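Local coordinates for testis-expressed protein 101 (Mus musculus, PDB 7BPS) that plays a role in fertilization by controlling sperm binding to the zona pellucida and sperm migration into the oviduct, probably through the adhesion molecule ADAM3, at residues Asp17-Thr22 / Thr50-Leu55; Phe70-Ala75 / Val80-Ser85; Pro121-Val124 / Ser128-Ser131; Gln143-Arg148 / Cys171-Met176. One frame throughout, in Å; residues are numbered along the deposited sequence.

Contact 1 (Asp17-Thr22 / Thr50-Leu55)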
loop_
_atom_site.group_PDB
_atom_site.type_symbol
_atom_site.label_atom_id
_atom_site.label_comp_id
_atom_site.label_asym_id
_atom_site.label_seq_id
_atom_site.Cartn_x
_atom_site.Cartn_y
_atom_site.Cartn_z
ATOM N N ASP A 17 -4.718 -12.695 2.909
ATOM C CA ASP A 17 -5.723 -13.378 2.056
ATOM C C ASP A 17 -6.889 -12.429 1.772
ATOM O O ASP A 17 -7.190 -12.192 0.590
ATOM C CB ASP A 17 -6.158 -14.690 2.709
ATOM C CG ASP A 17 -5.073 -15.724 2.550
ATOM O OD1 ASP A 17 -4.375 -15.634 1.526
ATOM O OD2 ASP A 17 -4.904 -16.573 3.448
ATOM N N ASP A 18 -7.495 -11.904 2.817
ATOM C CA ASP A 18 -8.768 -11.150 2.753
ATOM C C ASP A 18 -8.687 -10.017 3.777
ATOM O O ASP A 18 -9.340 -10.054 4.818
ATOM C CB ASP A 18 -9.931 -12.123 2.981
ATOM C CG ASP A 18 -11.299 -11.605 2.572
ATOM O OD1 ASP A 18 -11.390 -10.483 2.011
ATOM O OD2 ASP A 18 -12.261 -12.350 2.809
ATOM N N PRO A 19 -7.804 -9.019 3.545
ATOM C CA PRO A 19 -7.543 -7.974 4.536
ATOM C C PRO A 19 -8.773 -7.131 4.883
ATOM O O PRO A 19 -8.839 -6.660 6.007
ATOM C CB PRO A 19 -6.458 -7.097 3.894
ATOM C CG PRO A 19 -6.473 -7.471 2.430
ATOM C CD PRO A 19 -6.933 -8.912 2.369
ATOM N N GLY A 20 -9.698 -6.972 3.933
ATOM C CA GLY A 20 -11.035 -6.379 4.162
ATOM C C GLY A 20 -11.761 -6.997 5.351
ATOM O O GLY A 20 -12.298 -6.227 6.191
ATOM N N ARG A 21 -11.751 -8.326 5.452
ATOM C CA ARG A 21 -12.476 -9.089 6.507
ATOM C C ARG A 21 -11.628 -9.159 7.792
ATOM O O ARG A 21 -12.123 -8.748 8.848
ATOM C CB ARG A 21 -12.811 -10.515 6.037
ATOM C CG ARG A 21 -14.234 -10.747 5.533
ATOM C CD ARG A 21 -14.736 -12.166 5.808
ATOM N NE ARG A 21 -13.961 -13.229 5.153
ATOM C CZ ARG A 21 -13.137 -14.101 5.752
ATOM N NH1 ARG A 21 -12.497 -15.006 5.025
ATOM N NH2 ARG A 21 -12.951 -14.085 7.062
ATOM N N THR A 22 -10.400 -9.666 7.698
ATOM C CA THR A 22 -9.659 -10.318 8.810
ATOM C C THR A 22 -8.719 -9.355 9.559
ATOM O O THR A 22 -8.377 -9.661 10.711
ATOM C CB THR A 22 -8.850 -11.491 8.250
ATOM O OG1 THR A 22 -7.908 -10.939 7.320
ATOM C CG2 THR A 22 -9.745 -12.524 7.596
ATOM N N THR A 50 -3.396 -12.757 -6.567
ATOM C CA THR A 50 -2.363 -12.893 -5.490
ATOM C C THR A 50 -2.970 -12.580 -4.128
ATOM O O THR A 50 -4.104 -12.149 -4.064
ATOM C CB THR A 50 -1.083 -12.071 -5.720
ATOM O OG1 THR A 50 -1.407 -10.695 -5.518
ATOM C CG2 THR A 50 -0.484 -12.311 -7.093
ATOM N N ARG A 51 -2.206 -12.795 -3.063
ATOM C CA ARG A 51 -2.520 -12.148 -1.766
ATOM C C ARG A 51 -2.250 -10.644 -1.889
ATOM O O ARG A 51 -1.721 -10.163 -2.953
ATOM C CB ARG A 51 -1.686 -12.756 -0.645
ATOM C CG ARG A 51 -1.853 -14.260 -0.536
ATOM C CD ARG A 51 -1.236 -14.725 0.761
ATOM N NE ARG A 51 -1.887 -15.913 1.247
ATOM C CZ ARG A 51 -1.451 -17.145 1.049
ATOM N NH1 ARG A 51 -0.335 -17.347 0.369
ATOM N NH2 ARG A 51 -2.135 -18.162 1.553
ATOM N N THR A 52 -2.593 -9.915 -0.841
ATOM C CA THR A 52 -2.465 -8.446 -0.774
ATOM C C THR A 52 -1.339 -8.110 0.206
ATOM O O THR A 52 -1.370 -8.611 1.359
ATOM C CB THR A 52 -3.796 -7.821 -0.365
ATOM O OG1 THR A 52 -4.718 -8.129 -1.401
ATOM C CG2 THR A 52 -3.722 -6.327 -0.199
ATOM N N VAL A 53 -0.383 -7.304 -0.243
ATOM C CA VAL A 53 0.657 -6.732 0.648
ATOM C C VAL A 53 0.000 -5.594 1.440
ATOM O O VAL A 53 -0.664 -4.761 0.833
ATOM C CB VAL A 53 1.874 -6.250 -0.158
ATOM C CG1 VAL A 53 2.972 -5.693 0.740
ATOM C CG2 VAL A 53 2.421 -7.383 -0.998
ATOM N N VAL A 54 0.167 -5.591 2.755
ATOM C CA VAL A 54 -0.366 -4.546 3.665
ATOM C C VAL A 54 0.803 -3.919 4.443
ATOM O O VAL A 54 1.493 -4.653 5.229
ATOM C CB VAL A 54 -1.460 -5.123 4.569
ATOM C CG1 VAL A 54 -2.105 -4.064 5.399
ATOM C CG2 VAL A 54 -2.523 -5.818 3.750
ATOM N N LEU A 55 1.064 -2.633 4.159
ATOM C CA LEU A 55 1.943 -1.729 4.932
ATOM C C LEU A 55 1.016 -0.844 5.774
ATOM O O LEU A 55 0.309 0.014 5.199
ATOM C CB LEU A 55 2.833 -0.907 3.991
ATOM C CG LEU A 55 3.688 -1.719 3.012
ATOM C CD1 LEU A 55 2.975 -1.890 1.672
ATOM C CD2 LEU A 55 5.056 -1.098 2.780
#
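Pro-19 lays its ring over the side chains of Thr-52 and Val-54. These two residues lie on the same face of strand 52-55. The Pro-19 CG atom sits 3.9 Å from Thr-52 CB, at the root of the threonine side chain, and is nearly as close to the methyl CG2. The two side chains cross at about a right angle. One atom back along the ring, Pro-19 CB meets Val-54 CG2 at 4.1 Å. Thr-52 OG1 is beside its backbone N, with chi1 at -64°. This leaves the methyl CG2 anti to that N, where it lies against the proline CG. All three residues are buried. Trp-103 and Leu-44 of strand 37-46 also pack on Pro-19 and Thr-52.

The other end of the contact is polar and exposed. Asp-17 and Arg-51 run side by side and point the same way. Asp-17 OD1 takes the NE hydrogen of Arg-51 in a salt bridge modelled at 2.5 Å. The exact length is doubtful at this exposed site. The bond is bent, with 140° at the hydrogen. The donor comes from the syn side of OD1 but stands out of the carboxylate plane, and the two flat groups are tilted 39° apart. Arg-51 NH2 is 3.7 Å from Asp-17 OD2, so the pairing is one-armed rather than a matched pair of bonds.

Helix 19-22 lies in the connection between strands 6-16 and 29-31, the first finger. It packs on strand 52-61 of the second finger (37-46 with 52-61), in the three-finger fold of a Ly6/uPAR domain.

Contact 2 (Phe70-Ala75 / Val80-Ser85)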
loop_
_atom_site.group_PDB
_atom_site.type_symbol
_atom_site.label_atom_id
_atom_site.label_comp_id
_atom_site.label_asym_id
_atom_site.label_seq_id
_atom_site.Cartn_x
_atom_site.Cartn_y
_atom_site.Cartn_z
ATOM N N PHE A 70 -8.040 9.144 0.901
ATOM C CA PHE A 70 -8.216 7.815 0.260
ATOM C C PHE A 70 -7.713 7.924 -1.181
ATOM O O PHE A 70 -8.217 8.769 -1.912
ATOM C CB PHE A 70 -9.677 7.344 0.290
ATOM C CG PHE A 70 -9.902 6.090 -0.513
ATOM C CD1 PHE A 70 -10.109 6.150 -1.895
ATOM C CD2 PHE A 70 -9.845 4.841 0.094
ATOM C CE1 PHE A 70 -10.297 4.995 -2.644
ATOM C CE2 PHE A 70 -10.045 3.688 -0.653
ATOM C CZ PHE A 70 -10.268 3.767 -2.020
ATOM N N ILE A 71 -6.753 7.095 -1.588
ATOM C CA ILE A 71 -6.214 7.126 -2.973
ATOM C C ILE A 71 -6.261 5.714 -3.562
ATOM O O ILE A 71 -5.792 4.757 -2.916
ATOM C CB ILE A 71 -4.793 7.717 -3.006
ATOM C CG1 ILE A 71 -4.783 9.154 -2.496
ATOM C CG2 ILE A 71 -4.194 7.624 -4.406
ATOM C CD1 ILE A 71 -3.401 9.704 -2.234
ATOM N N GLN A 72 -6.761 5.625 -4.787
ATOM C CA GLN A 72 -6.516 4.481 -5.688
ATOM C C GLN A 72 -5.451 4.911 -6.696
ATOM O O GLN A 72 -5.743 5.760 -7.573
ATOM C CB GLN A 72 -7.817 4.038 -6.352
ATOM C CG GLN A 72 -7.596 2.888 -7.309
ATOM C CD GLN A 72 -8.880 2.208 -7.683
ATOM O OE1 GLN A 72 -9.226 1.157 -7.136
ATOM N NE2 GLN A 72 -9.555 2.799 -8.663
ATOM N N TYR A 73 -4.245 4.372 -6.568
ATOM C CA TYR A 73 -3.085 4.767 -7.410
ATOM C C TYR A 73 -3.287 4.139 -8.783
ATOM O O TYR A 73 -3.160 4.811 -9.792
ATOM C CB TYR A 73 -1.768 4.355 -6.746
ATOM C CG TYR A 73 -1.592 4.942 -5.371
ATOM C CD1 TYR A 73 -0.893 6.123 -5.205
ATOM C CD2 TYR A 73 -2.132 4.348 -4.245
ATOM C CE1 TYR A 73 -0.749 6.710 -3.960
ATOM C CE2 TYR A 73 -1.999 4.926 -2.992
ATOM C CZ TYR A 73 -1.289 6.107 -2.847
ATOM O OH TYR A 73 -1.135 6.739 -1.643
ATOM N N THR A 74 -3.646 2.865 -8.780
ATOM C CA THR A 74 -3.808 2.036 -9.989
ATOM C C THR A 74 -5.080 1.201 -9.822
ATOM O O THR A 74 -5.293 0.652 -8.738
ATOM C CB THR A 74 -2.567 1.168 -10.233
ATOM O OG1 THR A 74 -1.397 1.958 -10.478
ATOM C CG2 THR A 74 -2.782 0.226 -11.397
ATOM N N ALA A 75 -5.904 1.134 -10.859
ATOM C CA ALA A 75 -7.237 0.495 -10.825
ATOM C C ALA A 75 -7.174 -0.870 -11.486
ATOM O O ALA A 75 -6.361 -1.110 -12.378
ATOM C CB ALA A 75 -8.241 1.370 -11.522
ATOM N N VAL A 80 -3.539 -3.528 -8.418
ATOM C CA VAL A 80 -4.373 -2.577 -7.635
ATOM C C VAL A 80 -3.495 -2.066 -6.495
ATOM O O VAL A 80 -2.912 -2.926 -5.749
ATOM C CB VAL A 80 -5.631 -3.255 -7.068
ATOM C CG1 VAL A 80 -6.494 -2.264 -6.302
ATOM C CG2 VAL A 80 -6.424 -3.950 -8.155
ATOM N N ALA A 81 -3.402 -0.745 -6.346
ATOM C CA ALA A 81 -2.744 -0.102 -5.196
ATOM C C ALA A 81 -3.706 0.942 -4.636
ATOM O O ALA A 81 -4.200 1.766 -5.421
ATOM C CB ALA A 81 -1.405 0.451 -5.619
ATOM N N ILE A 82 -3.992 0.873 -3.332
ATOM C CA ILE A 82 -4.966 1.754 -2.631
ATOM C C ILE A 82 -4.399 2.148 -1.264
ATOM O O ILE A 82 -3.826 1.272 -0.594
ATOM C CB ILE A 82 -6.307 1.026 -2.469
ATOM C CG1 ILE A 82 -7.053 0.964 -3.802
ATOM C CG2 ILE A 82 -7.138 1.672 -1.370
ATOM C CD1 ILE A 82 -8.333 0.125 -3.763
ATOM N N SER A 83 -4.591 3.398 -0.834
ATOM C CA SER A 83 -4.172 3.841 0.519
ATOM C C SER A 83 -5.300 4.584 1.224
ATOM O O SER A 83 -6.127 5.227 0.550
ATOM C CB SER A 83 -2.891 4.644 0.492
ATOM O OG SER A 83 -3.100 5.901 -0.104
ATOM N N TYR A 84 -5.320 4.450 2.543
ATOM C CA TYR A 84 -6.097 5.277 3.492
ATOM C C TYR A 84 -5.138 5.903 4.500
ATOM O O TYR A 84 -4.342 5.150 5.075
ATOM C CB TYR A 84 -7.111 4.406 4.216
ATOM C CG TYR A 84 -7.707 5.038 5.442
ATOM C CD1 TYR A 84 -8.845 5.832 5.380
ATOM C CD2 TYR A 84 -7.118 4.840 6.669
ATOM C CE1 TYR A 84 -9.395 6.380 6.526
ATOM C CE2 TYR A 84 -7.644 5.392 7.815
ATOM C CZ TYR A 84 -8.791 6.155 7.750
ATOM O OH TYR A 84 -9.280 6.671 8.910
ATOM N N SER A 85 -5.215 7.226 4.691
ATOM C CA SER A 85 -4.379 7.997 5.637
ATOM C C SER A 85 -5.254 9.001 6.392
ATOM O O SER A 85 -5.869 9.904 5.764
ATOM C CB SER A 85 -3.236 8.659 4.941
ATOM O OG SER A 85 -2.291 9.179 5.884
#
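Tyr-73 and Thr-74 together face the single residue Ala-81, which makes a classic beta bulge in an otherwise regular antiparallel hairpin. The Tyr-73 N-H hydrogen-bonds to Ala-81 O at 2.8 Å, and the return bond from Ala-81 N to Thr-74 O is weak at 3.4 Å. Before the bulge the register is plain. Ile-71 and Ser-83 form a hydrogen-bonded pair, flanked by the non-hydrogen-bonded pairs Phe-70 with Tyr-84 and Gln-72 with Ile-82.

The Tyr-73 ring runs back along the hairpin with its edge to strand 80-85. The edge atom CD2 passes 3.5 Å from Ala-81 O. Ile-71, two residues earlier in the same segment, places CG2 over the centre of one face of the Tyr-73 ring, 3.5 Å above the plane. The ring ends at Ser-83, where Tyr-73 OH and Ser-83 OG are hydrogen-bonded at 2.6 Å. Ser-83 OG lies between its backbone N and carbonyl carbon, with chi1 at 70°, and from there it meets the phenol.

The other face of the hairpin is more exposed on the 70-72 side. There Phe-70 CE2 touches Ile-82 CG2 at 3.6 Å, and Gln-72 lies extended across the rest of that isoleucine, with OE1 3.6 Å from Ile-82 CD1. Beyond the bulge, Thr-74 OG1 hydrogen-bonds to Leu-173 O of the second Ly6/uPAR domain.

Tyr-73 and Ser-83 are both buried, beside Leu-43 and Val-180. Their hydroxyls therefore serve each other in apolar surroundings, and the bond fixes how the phenol end lies against the strand.

Contact 3 (Pro121-Val124 / Ser128-Ser131)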
loop_
_atom_site.group_PDB
_atom_site.type_symbol
_atom_site.label_atom_id
_atom_site.label_comp_id
_atom_site.label_asym_id
_atom_site.label_seq_id
_atom_site.Cartn_x
_atom_site.Cartn_y
_atom_site.Cartn_z
ATOM N N PRO A 121 3.959 -12.481 -16.384
ATOM C CA PRO A 121 4.402 -13.016 -15.104
ATOM C C PRO A 121 3.742 -12.166 -14.020
ATOM O O PRO A 121 3.730 -10.935 -14.134
ATOM C CB PRO A 121 5.929 -12.836 -15.117
ATOM C CG PRO A 121 6.287 -12.677 -16.582
ATOM C CD PRO A 121 5.077 -12.071 -17.252
ATOM N N THR A 122 3.183 -12.832 -13.017
ATOM C CA THR A 122 2.303 -12.202 -12.014
ATOM C C THR A 122 2.759 -12.605 -10.609
ATOM O O THR A 122 2.842 -13.805 -10.337
ATOM C CB THR A 122 0.841 -12.608 -12.259
ATOM O OG1 THR A 122 0.489 -12.248 -13.611
ATOM C CG2 THR A 122 -0.102 -12.006 -11.236
ATOM N N CYS A 123 2.968 -11.638 -9.725
ATOM C CA CYS A 123 3.270 -11.911 -8.297
ATOM C C CYS A 123 3.241 -10.615 -7.476
ATOM O O CYS A 123 3.324 -9.518 -8.046
ATOM C CB CYS A 123 4.633 -12.584 -8.158
ATOM S SG CYS A 123 6.014 -11.477 -8.563
ATOM N N VAL A 124 3.145 -10.773 -6.164
ATOM C CA VAL A 124 3.461 -9.726 -5.167
ATOM C C VAL A 124 4.199 -10.402 -4.025
ATOM O O VAL A 124 3.921 -11.573 -3.698
ATOM C CB VAL A 124 2.230 -8.992 -4.612
ATOM C CG1 VAL A 124 1.502 -8.218 -5.687
ATOM C CG2 VAL A 124 1.291 -9.936 -3.882
ATOM N N SER A 128 11.318 -10.304 -2.482
ATOM C CA SER A 128 11.306 -10.864 -3.849
ATOM C C SER A 128 10.273 -11.990 -3.922
ATOM O O SER A 128 10.118 -12.741 -2.930
ATOM C CB SER A 128 12.673 -11.331 -4.251
ATOM O OG SER A 128 13.391 -10.242 -4.787
ATOM N N CYS A 129 9.552 -12.042 -5.040
ATOM C CA CYS A 129 8.627 -13.156 -5.367
ATOM C C CYS A 129 9.462 -14.428 -5.451
ATOM O O CYS A 129 10.548 -14.379 -6.076
ATOM C CB CYS A 129 7.917 -12.914 -6.693
ATOM S SG CYS A 129 6.901 -11.417 -6.696
ATOM N N SER A 130 8.981 -15.510 -4.861
ATOM C CA SER A 130 9.584 -16.852 -5.025
ATOM C C SER A 130 9.320 -17.371 -6.452
ATOM O O SER A 130 10.129 -18.170 -6.962
ATOM C CB SER A 130 9.090 -17.785 -3.938
ATOM O OG SER A 130 7.673 -17.789 -3.882
ATOM N N SER A 131 8.235 -16.923 -7.088
ATOM C CA SER A 131 7.830 -17.311 -8.467
ATOM C C SER A 131 6.868 -16.263 -9.024
ATOM O O SER A 131 6.289 -15.517 -8.250
ATOM C CB SER A 131 7.185 -18.695 -8.508
ATOM O OG SER A 131 6.133 -18.820 -7.553
#
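Cys-123 and Cys-129 form a disulfide that closes a very short loop at the start of the second Ly6/uPAR domain. A small loop of this kind in the first finger is characteristic of Ly6/uPAR modules, where it adds to the core disulfides of the three-finger fold.

The covalent link comes first. Cys-123 SG and Cys-129 SG are 2.1 Å apart, and the positive chi3 of 84° gives the bridge a right-handed twist. The two half-cystines reach it differently. Cys-123 SG is wedged between its own backbone N and carbonyl carbon, with chi1 at 69°. Cys-129 SG is anti to its carbonyl carbon.

Van der Waals contacts add little beyond the bridge. Val-124 N lies 3.8 Å from Cys-129 SG, while the valine side chain turns away to meet Ala-47 and Thr-50. Gln-161 of strand 158-163 touches Cys-129.

Backbone hydrogen bonds hold the 121-124 side. Thr-122 pairs with Pro-133, and Cys-123 pairs with Lys-163 on strand 158-163. On the other side, Ser-128 OG has a weak bond with Arg-148 NH2.

The loop bends back after the bridge, and this brings Ser-131 O to 3.4 Å from Cys-123 CB.

Contact 4 (Gln143-Arg148 / Cys171-Met176)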
loop_
_atom_site.group_PDB
_atom_site.type_symbol
_atom_site.label_atom_id
_atom_site.label_comp_id
_atom_site.label_asym_id
_atom_site.label_seq_id
_atom_site.Cartn_x
_atom_site.Cartn_y
_atom_site.Cartn_z
ATOM N N GLN A 143 -0.279 -3.237 -20.471
ATOM C CA GLN A 143 1.172 -3.627 -20.413
ATOM C C GLN A 143 1.416 -4.783 -19.431
ATOM O O GLN A 143 0.578 -5.016 -18.559
ATOM C CB GLN A 143 2.055 -2.422 -20.024
ATOM C CG GLN A 143 1.767 -1.808 -18.655
ATOM C CD GLN A 143 2.646 -0.638 -18.247
ATOM O OE1 GLN A 143 2.928 -0.404 -17.066
ATOM N NE2 GLN A 143 3.059 0.152 -19.212
ATOM N N CYS A 144 2.520 -5.508 -19.601
ATOM C CA CYS A 144 3.158 -6.287 -18.517
ATOM C C CYS A 144 4.045 -5.332 -17.735
ATOM O O CYS A 144 4.649 -4.434 -18.336
ATOM C CB CYS A 144 3.939 -7.482 -19.032
ATOM S SG CYS A 144 2.906 -8.699 -19.903
ATOM N N TYR A 145 4.045 -5.493 -16.425
ATOM C CA TYR A 145 4.795 -4.666 -15.458
ATOM C C TYR A 145 5.582 -5.606 -14.546
ATOM O O TYR A 145 5.024 -6.596 -14.093
ATOM C CB TYR A 145 3.830 -3.729 -14.734
ATOM C CG TYR A 145 4.411 -2.958 -13.579
ATOM C CD1 TYR A 145 4.526 -3.531 -12.337
ATOM C CD2 TYR A 145 4.819 -1.648 -13.715
ATOM C CE1 TYR A 145 4.987 -2.821 -11.251
ATOM C CE2 TYR A 145 5.281 -0.919 -12.635
ATOM C CZ TYR A 145 5.390 -1.512 -11.398
ATOM O OH TYR A 145 5.866 -0.820 -10.315
ATOM N N GLN A 146 6.867 -5.294 -14.361
ATOM C CA GLN A 146 7.781 -5.898 -13.355
ATOM C C GLN A 146 8.425 -4.743 -12.596
ATOM O O GLN A 146 9.250 -4.048 -13.203
ATOM C CB GLN A 146 8.850 -6.776 -14.019
ATOM C CG GLN A 146 8.269 -7.870 -14.913
ATOM C CD GLN A 146 8.094 -7.390 -16.333
ATOM O OE1 GLN A 146 8.920 -6.636 -16.825
ATOM N NE2 GLN A 146 7.027 -7.808 -16.998
ATOM N N GLY A 147 8.003 -4.506 -11.358
ATOM C CA GLY A 147 8.422 -3.338 -10.579
ATOM C C GLY A 147 8.899 -3.686 -9.182
ATOM O O GLY A 147 8.667 -4.825 -8.695
ATOM N N ARG A 148 9.521 -2.695 -8.559
ATOM C CA ARG A 148 10.047 -2.738 -7.176
ATOM C C ARG A 148 9.641 -1.422 -6.531
ATOM O O ARG A 148 9.845 -0.358 -7.144
ATOM C CB ARG A 148 11.555 -3.048 -7.196
ATOM C CG ARG A 148 12.239 -3.148 -5.842
ATOM C CD ARG A 148 13.480 -4.029 -5.877
ATOM N NE ARG A 148 13.146 -5.344 -5.332
ATOM C CZ ARG A 148 13.116 -6.499 -6.004
ATOM N NH1 ARG A 148 13.422 -6.580 -7.290
ATOM N NH2 ARG A 148 12.809 -7.603 -5.353
ATOM N N CYS A 171 6.170 3.067 -15.501
ATOM C CA CYS A 171 6.507 2.718 -14.106
ATOM C C CYS A 171 5.653 3.559 -13.152
ATOM O O CYS A 171 6.243 4.314 -12.357
ATOM C CB CYS A 171 7.996 2.912 -13.852
ATOM S SG CYS A 171 9.032 1.856 -14.889
ATOM N N ARG A 172 4.327 3.369 -13.179
ATOM C CA ARG A 172 3.352 4.281 -12.510
ATOM C C ARG A 172 2.307 3.484 -11.733
ATOM O O ARG A 172 1.155 3.942 -11.611
ATOM C CB ARG A 172 2.737 5.203 -13.566
ATOM C CG ARG A 172 3.757 6.122 -14.213
ATOM C CD ARG A 172 3.138 7.376 -14.820
ATOM N NE ARG A 172 3.086 7.210 -16.261
ATOM C CZ ARG A 172 3.783 7.900 -17.150
ATOM N NH1 ARG A 172 4.567 8.885 -16.764
ATOM N NH2 ARG A 172 3.658 7.622 -18.432
ATOM N N LEU A 173 2.701 2.333 -11.193
ATOM C CA LEU A 173 1.885 1.597 -10.203
ATOM C C LEU A 173 1.484 2.574 -9.090
ATOM O O LEU A 173 0.302 2.559 -8.682
ATOM C CB LEU A 173 2.678 0.402 -9.660
ATOM C CG LEU A 173 1.964 -0.414 -8.578
ATOM C CD1 LEU A 173 0.601 -0.900 -9.061
ATOM C CD2 LEU A 173 2.810 -1.583 -8.127
ATOM N N MET A 174 2.420 3.396 -8.608
ATOM C CA MET A 174 2.133 4.312 -7.480
ATOM C C MET A 174 1.798 5.715 -8.025
ATOM O O MET A 174 1.843 6.691 -7.259
ATOM C CB MET A 174 3.302 4.345 -6.493
ATOM C CG MET A 174 3.416 3.097 -5.669
ATOM S SD MET A 174 1.890 2.730 -4.755
ATOM C CE MET A 174 1.884 4.048 -3.545
ATOM N N ALA A 175 1.415 5.802 -9.299
ATOM C CA ALA A 175 0.895 7.019 -9.963
ATOM C C ALA A 175 1.815 8.221 -9.726
ATOM O O ALA A 175 1.311 9.320 -9.713
ATOM C CB ALA A 175 -0.508 7.283 -9.491
ATOM N N MET A 176 3.128 8.011 -9.607
ATOM C CA MET A 176 4.123 9.110 -9.532
ATOM C C MET A 176 3.898 9.891 -8.242
ATOM O O MET A 176 4.354 11.053 -8.179
ATOM C CB MET A 176 4.007 10.054 -10.738
ATOM C CG MET A 176 4.256 9.339 -12.075
ATOM S SD MET A 176 4.238 10.488 -13.472
ATOM C CE MET A 176 5.929 11.080 -13.361
#
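Tyr-145 and Leu-173 make the main contact, and their side chains cross at about a right angle. The phenol end of the tyrosine does the touching. Tyr-145 OH lies 3.5 Å from Leu-173 CB, and Tyr-145 CZ is 3.7 Å from the same carbon. The methyl Leu-173 CD2 reaches Tyr-145 CE1 at 4.0 Å. Cys-171 CA approaches the ring at its edge, 4.1 Å from Tyr-145 CE2. The tyrosine CG is anti to its backbone N, with chi1 at 172°, and this carries the ring out from strand 143-148 to the loop.

Glu-187 of strand 183-193 forms the next shell. Its OE2 is hydrogen-bonded to both Tyr-145 OH and Leu-173 N, and its OE1 is bonded to Met-174 N. One carboxylate thus satisfies the phenol and two loop amides, and keeps ring and loop in step. Such gathering of donors would probably favour its charged form.

The loop has its own shape. Arg-172 to Ala-175 form a type I turn, closed by Ala-175 N to Arg-172 O at 3.0 Å. On the strand, Gly-147 has no side chain beside the tyrosine hydroxyl. Leu-79, from the first domain, touches both Tyr-145 and Leu-173.

Further out, the disulfide from Cys-171 to Cys-189 ties the start of the loop to strand 183-193, and Cys-189 also touches the tyrosine. A disulfide joining the two arms of the third finger in this way is typical of Ly6/uPAR domains.

Contacts 1 and 2 belong to the first Ly6/uPAR domain and reach the same six-stranded sheet. Contacts 3 and 4 belong to the second. Contact 2 lies closest to the chain centre and is the most extensive, a true strand pairing rich in backbone bonds. Contact 1, mainly buried, joins an apolar patch to an exposed salt bridge. Contacts 2, 3 and 4 are partly buried. Contact 3, the farthest out, depends on a disulfide, whereas contact 4 rests on one buried aromatic ring. The two domains touch here in at least two places. Val-124 of contact 3 packs on Thr-50, Arg-51 and Val-53, and Tyr-73 of contact 2 packs on the 171-176 loop of contact 4.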